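PDB 3L7W: transcription regulator PadR N-terminal domain-containing protein from Streptococcus mutans, which probably binds DNA as a dimeric transcription regulator of the PadR family, through a winged helix-turn-helix domain. Local coordinates for residues K20-G25 against Y70-D75. Sequence-based numbering, arbitrary orientation.
Sequences KHDSYG and YYHLTD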
loop_
_atom_site.group_PDB
_atom_site.type_symbol
_atom_site.label_atom_id
_atom_site.label_comp_id
_atom_site.label_asym_id
_atom_site.label_seq_id
_atom_site.Cartn_x
_atom_site.Cartn_y
_atom_site.Cartn_z
ATOM N N LYS A 20 -5.044 16.459 -12.091
ATOM C CA LYS A 20 -4.360 16.797 -13.337
ATOM C C LYS A 20 -5.344 17.540 -14.209
ATOM O O LYS A 20 -5.109 18.688 -14.602
ATOM C CB LYS A 20 -3.848 15.556 -14.058
ATOM C CG LYS A 20 -2.847 15.867 -15.173
ATOM C CD LYS A 20 -2.448 14.605 -15.936
ATOM C CE LYS A 20 -1.593 14.925 -17.159
ATOM N NZ LYS A 20 -1.678 13.848 -18.201
ATOM N N HIS A 21 -6.455 16.874 -14.502
ATOM C CA HIS A 21 -7.585 17.526 -15.150
ATOM C C HIS A 21 -8.889 16.867 -14.713
ATOM O O HIS A 21 -8.897 15.696 -14.314
ATOM C CB HIS A 21 -7.450 17.479 -16.677
ATOM C CG HIS A 21 -7.271 16.099 -17.234
ATOM N ND1 HIS A 21 -8.329 15.252 -17.486
ATOM C CD2 HIS A 21 -6.154 15.427 -17.609
ATOM C CE1 HIS A 21 -7.874 14.116 -17.982
ATOM N NE2 HIS A 21 -6.558 14.195 -18.067
ATOM N N ASP A 22 -9.981 17.623 -14.773
ATOM C CA ASP A 22 -11.301 17.037 -14.629
ATOM C C ASP A 22 -11.353 15.786 -15.489
ATOM O O ASP A 22 -10.869 15.788 -16.614
ATOM C CB ASP A 22 -12.363 18.002 -15.116
ATOM C CG ASP A 22 -12.451 19.246 -14.273
ATOM O OD1 ASP A 22 -11.661 19.378 -13.313
ATOM O OD2 ASP A 22 -13.315 20.094 -14.579
ATOM N N SER A 23 -11.940 14.718 -14.970
ATOM C CA SER A 23 -12.098 13.510 -15.779
ATOM C C SER A 23 -13.347 12.715 -15.445
ATOM O O SER A 23 -13.859 12.766 -14.329
ATOM C CB SER A 23 -10.848 12.622 -15.708
ATOM O OG SER A 23 -9.909 13.116 -14.772
ATOM N N TYR A 24 -13.839 11.973 -16.424
ATOM C CA TYR A 24 -15.003 11.141 -16.188
ATOM C C TYR A 24 -14.538 9.807 -15.625
ATOM O O TYR A 24 -13.345 9.473 -15.694
ATOM C CB TYR A 24 -15.835 10.968 -17.463
ATOM C CG TYR A 24 -15.020 10.635 -18.680
ATOM C CD1 TYR A 24 -14.691 9.321 -18.975
ATOM C CD2 TYR A 24 -14.580 11.632 -19.541
ATOM C CE1 TYR A 24 -13.938 9.004 -20.089
ATOM C CE2 TYR A 24 -13.827 11.331 -20.660
ATOM C CZ TYR A 24 -13.509 10.011 -20.932
ATOM O OH TYR A 24 -12.751 9.694 -22.043
ATOM N N GLY A 25 -15.484 9.066 -15.057
ATOM C CA GLY A 25 -15.182 7.876 -14.292
ATOM C C GLY A 25 -14.370 6.849 -15.055
ATOM O O GLY A 25 -13.394 6.317 -14.535
ATOM N N TYR A 70 -18.246 14.353 -15.380
ATOM C CA TYR A 70 -16.881 14.730 -15.048
ATOM C C TYR A 70 -16.743 14.994 -13.573
ATOM O O TYR A 70 -17.665 15.505 -12.916
ATOM C CB TYR A 70 -16.443 15.969 -15.825
ATOM C CG TYR A 70 -16.037 15.645 -17.229
ATOM C CD1 TYR A 70 -16.993 15.419 -18.197
ATOM C CD2 TYR A 70 -14.696 15.540 -17.585
ATOM C CE1 TYR A 70 -16.644 15.114 -19.488
ATOM C CE2 TYR A 70 -14.329 15.234 -18.889
ATOM C CZ TYR A 70 -15.312 15.019 -19.831
ATOM O OH TYR A 70 -14.995 14.705 -21.132
ATOM N N TYR A 71 -15.578 14.626 -13.058
ATOM C CA TYR A 71 -15.222 14.918 -11.688
ATOM C C TYR A 71 -14.190 16.014 -11.705
ATOM O O TYR A 71 -13.352 16.090 -12.602
ATOM C CB TYR A 71 -14.645 13.674 -11.015
ATOM C CG TYR A 71 -15.652 12.577 -10.891
ATOM C CD1 TYR A 71 -15.783 11.608 -11.887
ATOM C CD2 TYR A 71 -16.476 12.496 -9.782
ATOM C CE1 TYR A 71 -16.705 10.593 -11.779
ATOM C CE2 TYR A 71 -17.416 11.483 -9.668
ATOM C CZ TYR A 71 -17.532 10.539 -10.670
ATOM O OH TYR A 71 -18.470 9.529 -10.550
ATOM N N HIS A 72 -14.256 16.862 -10.696
ATOM C CA HIS A 72 -13.398 18.005 -10.608
ATOM C C HIS A 72 -12.936 18.098 -9.171
ATOM O O HIS A 72 -13.740 17.991 -8.246
ATOM C CB HIS A 72 -14.183 19.262 -10.969
ATOM C CG HIS A 72 -13.447 20.517 -10.654
ATOM N ND1 HIS A 72 -12.422 20.991 -11.446
ATOM C CD2 HIS A 72 -13.551 21.377 -9.613
ATOM C CE1 HIS A 72 -11.944 22.102 -10.920
ATOM N NE2 HIS A 72 -12.612 22.361 -9.807
ATOM N N LEU A 73 -11.637 18.291 -8.986
ATOM C CA LEU A 73 -11.067 18.420 -7.661
ATOM C C LEU A 73 -11.404 19.786 -7.064
ATOM O O LEU A 73 -10.971 20.815 -7.568
ATOM C CB LEU A 73 -9.551 18.251 -7.744
ATOM C CG LEU A 73 -8.843 18.037 -6.411
ATOM C CD1 LEU A 73 -9.429 16.821 -5.689
ATOM C CD2 LEU A 73 -7.333 17.872 -6.642
ATOM N N THR A 74 -12.179 19.795 -5.988
ATOM C CA THR A 74 -12.491 21.048 -5.315
ATOM C C THR A 74 -11.259 21.524 -4.551
ATOM O O THR A 74 -10.299 20.764 -4.364
ATOM C CB THR A 74 -13.635 20.879 -4.320
ATOM O OG1 THR A 74 -13.214 20.026 -3.240
ATOM C CG2 THR A 74 -14.858 20.276 -5.007
ATOM N N ASP A 75 -11.286 22.780 -4.116
ATOM C CA ASP A 75 -10.245 23.304 -3.242
ATOM C C ASP A 75 -10.151 22.399 -2.019
ATOM O O ASP A 75 -9.066 22.088 -1.534
ATOM C CB ASP A 75 -10.581 24.737 -2.807
ATOM C CG ASP A 75 -10.625 25.712 -3.974
ATOM O OD1 ASP A 75 -9.895 25.515 -4.970
ATOM O OD2 ASP A 75 -11.394 26.689 -3.887
HETATM O O HOH W 1 -10.106 18.605 -11.326
#
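Tyr24 turns an edge toward the face of Tyr70 in an offset edge-to-face pair, ring planes 89° apart and centroids 5.3 Å apart; Tyr24 CD2 comes within 3.5 Å of both Tyr70 CZ and Tyr70 OH. Asp22 C lies at the edge of the Tyr70 ring, 4.0 Å from CD2 of Tyr70. Tyr59 meets the Tyr70 ring nearly parallel, while Arg68 makes a cation-pi contact with Tyr24. The Tyr71 ring takes Ser23 O and the backbone N of Gly25 at its edge. In the His72 plane, ND1 donates to Asp22 OD1 (2.6 Å) on the syn side of a carboxylate turned 83° from the ring. CG of His72 lies anti to its backbone N (chi1 169°), which swings the imidazole to the Asp22 side. A water links the same OD1 to Leu73 N, and Tyr59 OH is hydrogen-bonded to OD2, so both carboxylate oxygens are held. Between the backbones, Tyr71 N donates to Ser23 O (2.8 Å) and Ser23 N to Tyr71 O (3.1 Å), an antiparallel hydrogen-bonded pair. Through this pair the short, weakly bonded strand 23-24 edges the hairpin 56-73, giving the three-stranded sheet expected of a winged helix-turn-helix domain, with 56-63 and 66-73 forming the wing.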